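Local coordinates for diphthine synthase (Entamoeba histolytica, PDB 3I4T), which probably transfers methyl groups from S-adenosylmethionine to the diphthamide precursor on elongation factor 2, at residues Tyr24-Gly29 against Ala99-Gly104; Arg39-Val44 against Glu67-Lys72; Asp105-Thr110 against Val126-Asn131. All blocks are in the same frame, centred on the assembly; numbering follows the deposited sequence.

How the contacts relate
All three contacts belong to the α/β domain built on the parallel sheet. Contact 1 joins two of its inner strands, 22-27 and 97-102. Contact 2, centred about 11 Å from the centre of contact 1, packs two helices over the face bearing I26 and L101; L28 CD2 lies 3.5 Å from Y70 OH. Contact 3, its centre about 7 Å from that of contact 1, brings the segment after strand 97-102 against edge strand 126-129, where I25 O and I129 N are 2.8 Å apart. Contacts 2 and 3, centres about 17 Å apart, meet through A43 and I129, and both touch the second subunit. Contacts 1 and 3 probably lie near the cofactor cleft, as in relatives.

Contact 1. Residues Tyr24-Gly29 against Ala99-Gly104; sequences YIIGLG and ALLVVG
I26 and L101 have the same first torsion (chi1 -52°), which sets each outer chain anti to its own carbonyl carbon, and the two run side by side in one direction with I26 CD1 3.7 Å from L101 CD2. The same methyl of I26 lies 3.8 Å from A99 CB, and the small alanine suits a place that the isoleucine tip partly covers. Beyond the last bridge of the strands L28 lies across L101 at about a right angle, its CD1 3.7 Å from L101 CB.

Beneath these side chains the backbones pair in parallel, as inner strands of the N-terminal α/β domain of the tetrapyrrole (class III) methylases do. L100 N gives a nearly straight bond to Y24 O (2.7 Å, 175° at the hydrogen), I26 N donates to L100 O, V102 N to I26 O, and L28 N to V102 O. Past the strands a single antiparallel pair, G29 with G104, follows: G104 N reaches G29 O at 2.7 Å from well above the carbonyl plane, while G29 N returns only a weak bond to G104 O. Glycine suits both of these places, since at their positive phi a CB would press on the preceding carbonyl oxygen. At G27 the missing side chain lets CA come within 3.2 Å of G104 O. Such glycine-rich turns at the C-terminal ends of the strands are consistent with the cofactor site of related methylases.

Strand 97-102 lies between 22-27 and 49-52, with L101 packing on V50 and L52, while the other edge of 22-27 pairs with 126-129. Helix 38-46 covers the face of Y24, I26 and L101 through A43 and V44.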
loop_
_atom_site.group_PDB
_atom_site.type_symbol
_atom_site.label_atom_id
_atom_site.label_comp_id
_atom_site.label_asym_id
_atom_site.label_seq_id
_atom_site.Cartn_x
_atom_site.Cartn_y
_atom_site.Cartn_z
ATOM N N TYR A 24 17.041 -4.476 -11.207
ATOM C CA TYR A 24 16.001 -4.943 -10.319
ATOM C C TYR A 24 15.829 -3.961 -9.179
ATOM O O TYR A 24 16.774 -3.699 -8.440
ATOM C CB TYR A 24 16.368 -6.311 -9.758
ATOM C CG TYR A 24 16.154 -7.462 -10.704
ATOM C CD1 TYR A 24 17.137 -7.828 -11.634
ATOM C CD2 TYR A 24 14.975 -8.211 -10.651
ATOM C CE1 TYR A 24 16.937 -8.905 -12.502
ATOM C CE2 TYR A 24 14.764 -9.288 -11.507
ATOM C CZ TYR A 24 15.741 -9.627 -12.430
ATOM O OH TYR A 24 15.509 -10.690 -13.267
ATOM N N ILE A 25 14.631 -3.404 -9.041
ATOM C CA ILE A 25 14.330 -2.576 -7.881
ATOM C C ILE A 25 13.428 -3.380 -6.970
ATOM O O ILE A 25 12.304 -3.743 -7.346
ATOM C CB ILE A 25 13.692 -1.222 -8.228
ATOM C CG1 ILE A 25 14.428 -0.559 -9.399
ATOM C CG2 ILE A 25 13.705 -0.323 -6.998
ATOM C CD1 ILE A 25 13.869 0.805 -9.802
ATOM N N ILE A 26 13.944 -3.658 -5.772
ATOM C CA ILE A 26 13.345 -4.627 -4.871
ATOM C C ILE A 26 12.952 -4.027 -3.515
ATOM O O ILE A 26 13.792 -3.472 -2.802
ATOM C CB ILE A 26 14.281 -5.832 -4.665
ATOM C CG1 ILE A 26 14.723 -6.408 -6.023
ATOM C CG2 ILE A 26 13.597 -6.893 -3.821
ATOM C CD1 ILE A 26 16.074 -7.105 -6.010
ATOM N N GLY A 27 11.664 -4.160 -3.173
ATOM C CA GLY A 27 11.138 -3.710 -1.886
ATOM C C GLY A 27 11.496 -4.701 -0.801
ATOM O O GLY A 27 11.228 -5.899 -0.939
ATOM N N LEU A 28 12.094 -4.206 0.284
ATOM C CA LEU A 28 12.561 -5.085 1.358
ATOM C C LEU A 28 11.527 -5.363 2.453
ATOM O O LEU A 28 11.724 -6.242 3.298
ATOM C CB LEU A 28 13.855 -4.553 1.967
ATOM C CG LEU A 28 15.088 -4.556 1.046
ATOM C CD1 LEU A 28 16.195 -3.756 1.676
ATOM C CD2 LEU A 28 15.567 -5.958 0.706
ATOM N N GLY A 29 10.420 -4.634 2.434
ATOM C CA GLY A 29 9.486 -4.672 3.550
ATOM C C GLY A 29 9.878 -3.625 4.576
ATOM O O GLY A 29 10.655 -2.724 4.278
ATOM N N ALA A 99 20.907 -5.123 -8.730
ATOM C CA ALA A 99 19.764 -5.028 -7.828
ATOM C C ALA A 99 19.891 -3.799 -6.947
ATOM O O ALA A 99 20.966 -3.519 -6.405
ATOM C CB ALA A 99 19.651 -6.275 -6.972
ATOM N N LEU A 100 18.799 -3.051 -6.836
ATOM C CA LEU A 100 18.707 -1.951 -5.888
ATOM C C LEU A 100 17.654 -2.279 -4.841
ATOM O O LEU A 100 16.504 -2.534 -5.167
ATOM C CB LEU A 100 18.380 -0.630 -6.592
ATOM C CG LEU A 100 18.111 0.590 -5.692
ATOM C CD1 LEU A 100 19.285 0.907 -4.740
ATOM C CD2 LEU A 100 17.752 1.805 -6.531
ATOM N N LEU A 101 18.064 -2.258 -3.584
ATOM C CA LEU A 101 17.195 -2.629 -2.485
ATOM C C LEU A 101 16.713 -1.393 -1.726
ATOM O O LEU A 101 17.515 -0.552 -1.318
ATOM C CB LEU A 101 17.928 -3.587 -1.547
ATOM C CG LEU A 101 18.605 -4.835 -2.123
ATOM C CD1 LEU A 101 19.077 -5.743 -0.999
ATOM C CD2 LEU A 101 17.666 -5.582 -3.059
ATOM N N VAL A 102 15.400 -1.284 -1.547
ATOM C CA VAL A 102 14.798 -0.109 -0.913
ATOM C C VAL A 102 13.887 -0.555 0.218
ATOM O O VAL A 102 13.284 -1.621 0.131
ATOM C CB VAL A 102 14.004 0.770 -1.929
ATOM C CG1 VAL A 102 14.876 1.175 -3.098
ATOM C CG2 VAL A 102 12.761 0.057 -2.443
ATOM N N VAL A 103 13.813 0.249 1.279
ATOM C CA VAL A 103 12.906 -0.001 2.410
ATOM C C VAL A 103 11.461 0.125 1.953
ATOM O O VAL A 103 11.110 1.077 1.266
ATOM C CB VAL A 103 13.136 1.007 3.575
ATOM C CG1 VAL A 103 12.172 0.739 4.751
ATOM C CG2 VAL A 103 14.551 0.931 4.059
ATOM N N GLY A 104 10.632 -0.842 2.332
ATOM C CA GLY A 104 9.214 -0.805 1.996
ATOM C C GLY A 104 8.868 -1.321 0.612
ATOM O O GLY A 104 9.170 -2.465 0.265
#

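Contact 2. Residues Arg39-Val44 against Glu67-Lys72; sequences RGLEAV and EEFYGK
L41 and Y70 mark the nearest backbone approach, their CA atoms 7.3 Å apart, where helix 38-46 passes the C-terminal end of helix 63-70. These are the connecting helices of two successive beta-alpha-beta units, 22-27 to 49-52 and 49-52 to 75-76, packed together on one face of the parallel sheet of the N-terminal α/β domain.

The Y70 ring fills the space between them. V44, with CG1 anti to its backbone N (chi1 165°), lays that methyl over one face of the ring, 4.1 Å from the centroid and 24° off the normal, a CH-pi contact displaced toward the rim. L41 comes at the same ring obliquely, its CD1 3.5 Å from Y70 CD1, and this methyl also reaches F69 CE2 at 4.3 Å. A flat aromatic suits this seam because it offers a broad apolar surface to two branched side chains a helical turn apart, while its far end packs on L28 and L101. V44 touches L101 too, so L101 meets a side chain from each helix. V38 of the second subunit packs on L41 and F69; elsewhere on helix 38-46, R39 forms salt bridges with D32 and D35 of that subunit.

Helix 63-70 ends at G71, where positive phi favours glycine, and K72 N bonds to E67 O, which G71 N also meets weakly. From there the lysine chain runs extended back toward the first helix and carries its CE carbon to 3.2 Å from V44 O.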
loop_
_atom_site.group_PDB
_atom_site.type_symbol
_atom_site.label_atom_id
_atom_site.label_comp_id
_atom_site.label_asym_id
_atom_site.label_seq_id
_atom_site.Cartn_x
_atom_site.Cartn_y
_atom_site.Cartn_z
ATOM N N ARG A 39 10.781 -14.211 -4.224
ATOM C CA ARG A 39 11.161 -13.635 -5.512
ATOM C C ARG A 39 12.299 -12.630 -5.367
ATOM O O ARG A 39 13.311 -12.735 -6.065
ATOM C CB ARG A 39 9.937 -12.996 -6.178
ATOM C CG ARG A 39 10.226 -12.162 -7.419
ATOM C CD ARG A 39 8.984 -12.045 -8.321
ATOM N NE ARG A 39 8.682 -13.294 -9.025
ATOM C CZ ARG A 39 7.558 -13.998 -8.885
ATOM N NH1 ARG A 39 6.595 -13.586 -8.068
ATOM N NH2 ARG A 39 7.392 -15.117 -9.577
ATOM N N GLY A 40 12.138 -11.671 -4.450
ATOM C CA GLY A 40 13.170 -10.667 -4.153
ATOM C C GLY A 40 14.508 -11.269 -3.742
ATOM O O GLY A 40 15.567 -10.839 -4.217
ATOM N N LEU A 41 14.465 -12.273 -2.866
ATOM C CA LEU A 41 15.670 -13.001 -2.474
ATOM C C LEU A 41 16.320 -13.713 -3.660
ATOM O O LEU A 41 17.548 -13.779 -3.749
ATOM C CB LEU A 41 15.372 -13.999 -1.342
ATOM C CG LEU A 41 16.569 -14.700 -0.680
ATOM C CD1 LEU A 41 17.653 -13.707 -0.293
ATOM C CD2 LEU A 41 16.153 -15.558 0.534
ATOM N N GLU A 42 15.500 -14.229 -4.574
ATOM C CA GLU A 42 16.013 -14.906 -5.769
ATOM C C GLU A 42 16.707 -13.958 -6.733
ATOM O O GLU A 42 17.749 -14.302 -7.297
ATOM C CB GLU A 42 14.919 -15.695 -6.487
ATOM C CG GLU A 42 14.637 -17.055 -5.875
ATOM C CD GLU A 42 13.625 -17.880 -6.670
ATOM O OE1 GLU A 42 13.525 -17.711 -7.910
ATOM O OE2 GLU A 42 12.934 -18.718 -6.044
ATOM N N ALA A 43 16.143 -12.764 -6.913
ATOM C CA ALA A 43 16.752 -11.769 -7.800
ATOM C C ALA A 43 18.069 -11.288 -7.213
ATOM O O ALA A 43 19.079 -11.189 -7.920
ATOM C CB ALA A 43 15.825 -10.612 -8.032
ATOM N N VAL A 44 18.057 -10.997 -5.914
ATOM C CA VAL A 44 19.280 -10.636 -5.225
ATOM C C VAL A 44 20.368 -11.647 -5.574
ATOM O O VAL A 44 21.456 -11.276 -6.002
ATOM C CB VAL A 44 19.085 -10.583 -3.691
ATOM C CG1 VAL A 44 20.440 -10.570 -2.971
ATOM C CG2 VAL A 44 18.251 -9.375 -3.297
ATOM N N GLU A 67 24.401 -9.888 4.718
ATOM C CA GLU A 67 25.234 -10.383 3.626
ATOM C C GLU A 67 25.297 -11.906 3.575
ATOM O O GLU A 67 25.172 -12.493 2.494
ATOM C CB GLU A 67 26.627 -9.754 3.653
ATOM C CG GLU A 67 26.659 -8.365 3.011
ATOM C CD GLU A 67 28.025 -7.685 3.062
ATOM O OE1 GLU A 67 28.870 -8.075 3.903
ATOM O OE2 GLU A 67 28.250 -6.744 2.263
ATOM N N GLU A 68 25.455 -12.547 4.734
ATOM C CA GLU A 68 25.483 -14.007 4.771
ATOM C C GLU A 68 24.082 -14.631 4.806
ATOM O O GLU A 68 23.925 -15.846 4.674
ATOM C CB GLU A 68 26.408 -14.547 5.877
ATOM C CG GLU A 68 25.888 -14.472 7.307
ATOM C CD GLU A 68 26.663 -15.401 8.237
ATOM O OE1 GLU A 68 27.832 -15.729 7.917
ATOM O OE2 GLU A 68 26.098 -15.807 9.283
ATOM N N PHE A 69 23.069 -13.786 4.969
ATOM C CA PHE A 69 21.691 -14.179 4.695
ATOM C C PHE A 69 21.475 -14.244 3.178
ATOM O O PHE A 69 20.757 -15.112 2.687
ATOM C CB PHE A 69 20.718 -13.197 5.354
ATOM C CG PHE A 69 19.270 -13.509 5.102
ATOM C CD1 PHE A 69 18.629 -14.521 5.807
ATOM C CD2 PHE A 69 18.543 -12.776 4.173
ATOM C CE1 PHE A 69 17.280 -14.807 5.576
ATOM C CE2 PHE A 69 17.207 -13.053 3.936
ATOM C CZ PHE A 69 16.573 -14.074 4.636
ATOM N N TYR A 70 22.104 -13.332 2.440
ATOM C CA TYR A 70 22.040 -13.361 0.973
ATOM C C TYR A 70 23.105 -14.258 0.329
ATOM O O TYR A 70 22.948 -14.669 -0.818
ATOM C CB TYR A 70 22.177 -11.954 0.369
ATOM C CG TYR A 70 21.107 -10.947 0.727
ATOM C CD1 TYR A 70 19.824 -11.348 1.120
ATOM C CD2 TYR A 70 21.371 -9.582 0.637
ATOM C CE1 TYR A 70 18.846 -10.417 1.437
ATOM C CE2 TYR A 70 20.398 -8.640 0.952
ATOM C CZ TYR A 70 19.135 -9.063 1.348
ATOM O OH TYR A 70 18.176 -8.124 1.659
ATOM N N GLY A 71 24.191 -14.532 1.058
ATOM C CA GLY A 71 25.370 -15.193 0.494
ATOM C C GLY A 71 26.147 -14.326 -0.495
ATOM O O GLY A 71 26.911 -14.844 -1.311
ATOM N N LYS A 72 25.965 -13.005 -0.409
ATOM C CA LYS A 72 26.566 -12.050 -1.341
ATOM C C LYS A 72 27.050 -10.810 -0.612
ATOM O O LYS A 72 26.548 -10.488 0.458
ATOM C CB LYS A 72 25.534 -11.600 -2.382
ATOM C CG LYS A 72 25.435 -12.470 -3.626
ATOM C CD LYS A 72 24.830 -11.683 -4.773
ATOM C CE LYS A 72 24.421 -12.595 -5.903
ATOM N NZ LYS A 72 25.563 -13.176 -6.657
#

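Contact 3. Residues Asp105-Thr110 against Val126-Asn131; sequences DVYGAT and VKVIHN
A capped helix start packs here against an edge strand of the parallel sheet in the N-terminal α/β domain: D105 and the two residues after it, following strand 97-102, meet V128, H130 and N131 at the C-terminal end of strand 126-129. D105 is the N-cap of helix 106-109. Its carboxylate stands anti to the backbone N (chi1 -177°), where it can serve both segments. OD2 accepts from G108 N at 2.9 Å, the capping bond, and OD1 accepts from N131 N at 3.3 Å; the two donors lie out of the carboxylate plane, on opposite sides of it. Aspartate suits the place because its short side chain has two acceptor atoms, one for the opening turn of the helix and one for the neighbouring loop. N136 of the second subunit also donates to OD2.

Below the cap the packing is largely apolar. V106 CG2 lies 3.5 Å from V128 CG1, and the other methyl of this valine, V128 CG2, is 3.4 Å from Y107 OH; the branched valine can thus touch two successive residues of the helix. Y107 also meets H130 rim to rim, with H130 NE2 near the plane of the tyrosine ring and 3.3 Å from Y107 CE2, the two planes turned by 32°. The adjoining ring atom, H130 CD2, lies 3.6 Å from D105 OD1, which sits near the plane of the imidazole. The side chain of N131 turns elsewhere: its ND2 donates to D35 O and G27 O, tying this loop to the one after strand 22-27.

Helix 113-122 closes the hydrophobic side, F116 touching V106 and V128 and lying nearly parallel to the Y107 ring. Strand 126-129 is hydrogen-bonded to 22-27, whose I25 packs on V106, while I129 faces helix 38-46.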
loop_
_atom_site.group_PDB
_atom_site.type_symbol
_atom_site.label_atom_id
_atom_site.label_comp_id
_atom_site.label_asym_id
_atom_site.label_seq_id
_atom_site.Cartn_x
_atom_site.Cartn_y
_atom_site.Cartn_z
ATOM N N ASP A 105 8.194 -0.471 -0.156
ATOM C CA ASP A 105 7.769 -0.770 -1.532
ATOM C C ASP A 105 8.373 0.284 -2.468
ATOM O O ASP A 105 8.532 1.446 -2.100
ATOM C CB ASP A 105 6.237 -0.770 -1.633
ATOM C CG ASP A 105 5.725 -1.149 -3.024
ATOM O OD1 ASP A 105 6.188 -2.176 -3.572
ATOM O OD2 ASP A 105 4.834 -0.426 -3.556
ATOM N N VAL A 106 8.724 -0.144 -3.671
ATOM C CA VAL A 106 9.337 0.730 -4.654
ATOM C C VAL A 106 8.479 1.973 -4.926
ATOM O O VAL A 106 8.962 3.111 -4.848
ATOM C CB VAL A 106 9.547 -0.028 -5.969
ATOM C CG1 VAL A 106 10.345 0.816 -6.950
ATOM C CG2 VAL A 106 10.224 -1.353 -5.697
ATOM N N TYR A 107 7.214 1.721 -5.262
ATOM C CA TYR A 107 6.251 2.767 -5.576
ATOM C C TYR A 107 5.675 3.334 -4.296
ATOM O O TYR A 107 5.451 4.547 -4.206
ATOM C CB TYR A 107 5.117 2.224 -6.445
ATOM C CG TYR A 107 5.565 1.682 -7.771
ATOM C CD1 TYR A 107 6.142 2.516 -8.725
ATOM C CD2 TYR A 107 5.416 0.333 -8.075
ATOM C CE1 TYR A 107 6.553 2.020 -9.951
ATOM C CE2 TYR A 107 5.825 -0.176 -9.297
ATOM C CZ TYR A 107 6.392 0.672 -10.232
ATOM O OH TYR A 107 6.797 0.172 -11.460
ATOM N N GLY A 108 5.433 2.448 -3.322
ATOM C CA GLY A 108 4.959 2.827 -1.987
ATOM C C GLY A 108 5.768 3.972 -1.394
ATOM O O GLY A 108 5.206 4.888 -0.781
ATOM N N ALA A 109 7.085 3.928 -1.601
ATOM C CA ALA A 109 7.993 4.986 -1.156
ATOM C C ALA A 109 7.902 6.236 -2.037
ATOM O O ALA A 109 7.903 7.360 -1.522
ATOM C CB ALA A 109 9.423 4.469 -1.109
ATOM N N THR A 110 7.829 6.028 -3.356
ATOM C CA THR A 110 7.676 7.110 -4.352
ATOM C C THR A 110 8.903 8.026 -4.492
ATOM O O THR A 110 8.931 8.920 -5.348
ATOM C CB THR A 110 6.386 7.962 -4.106
ATOM N N VAL A 126 13.883 -2.249 -16.534
ATOM C CA VAL A 126 13.695 -2.226 -15.084
ATOM C C VAL A 126 12.695 -3.288 -14.666
ATOM O O VAL A 126 11.658 -3.449 -15.302
ATOM C CB VAL A 126 13.173 -0.850 -14.586
ATOM C CG1 VAL A 126 12.879 -0.884 -13.097
ATOM C CG2 VAL A 126 14.169 0.235 -14.879
ATOM N N LYS A 127 13.004 -4.008 -13.594
ATOM C CA LYS A 127 12.065 -4.964 -13.042
ATOM C C LYS A 127 11.829 -4.638 -11.571
ATOM O O LYS A 127 12.759 -4.648 -10.748
ATOM C CB LYS A 127 12.560 -6.404 -13.247
ATOM C CG LYS A 127 11.710 -7.503 -12.602
ATOM C CD LYS A 127 10.269 -7.487 -13.126
ATOM C CE LYS A 127 9.451 -8.672 -12.618
ATOM N NZ LYS A 127 8.131 -8.717 -13.333
ATOM N N VAL A 128 10.571 -4.338 -11.263
ATOM C CA VAL A 128 10.142 -3.979 -9.916
ATOM C C VAL A 128 9.664 -5.220 -9.178
ATOM O O VAL A 128 8.896 -5.993 -9.718
ATOM C CB VAL A 128 9.019 -2.908 -9.963
ATOM C CG1 VAL A 128 8.540 -2.533 -8.557
ATOM C CG2 VAL A 128 9.512 -1.656 -10.698
ATOM N N ILE A 129 10.153 -5.425 -7.957
ATOM C CA ILE A 129 9.630 -6.460 -7.079
ATOM C C ILE A 129 8.969 -5.772 -5.873
ATOM O O ILE A 129 9.611 -5.006 -5.142
ATOM C CB ILE A 129 10.728 -7.502 -6.698
ATOM C CG1 ILE A 129 11.136 -8.311 -7.949
ATOM C CG2 ILE A 129 10.236 -8.446 -5.606
ATOM C CD1 ILE A 129 12.501 -8.966 -7.899
ATOM N N HIS A 130 7.671 -6.028 -5.704
ATOM C CA HIS A 130 6.823 -5.330 -4.741
ATOM C C HIS A 130 6.900 -5.964 -3.352
ATOM O O HIS A 130 7.165 -7.171 -3.224
ATOM C CB HIS A 130 5.362 -5.332 -5.222
ATOM C CG HIS A 130 5.139 -4.584 -6.503
ATOM N ND1 HIS A 130 5.116 -5.206 -7.734
ATOM C CD2 HIS A 130 4.959 -3.263 -6.747
ATOM C CE1 HIS A 130 4.927 -4.302 -8.680
ATOM N NE2 HIS A 130 4.837 -3.115 -8.111
ATOM N N ASN A 131 6.633 -5.149 -2.325
ATOM C CA ASN A 131 6.590 -5.585 -0.931
ATOM C C ASN A 131 5.656 -4.673 -0.107
ATOM O O ASN A 131 4.974 -3.814 -0.666
ATOM C CB ASN A 131 8.011 -5.583 -0.348
ATOM C CG ASN A 131 8.210 -6.623 0.759
ATOM O OD1 ASN A 131 7.310 -6.885 1.561
ATOM N ND2 ASN A 131 9.407 -7.196 0.816
#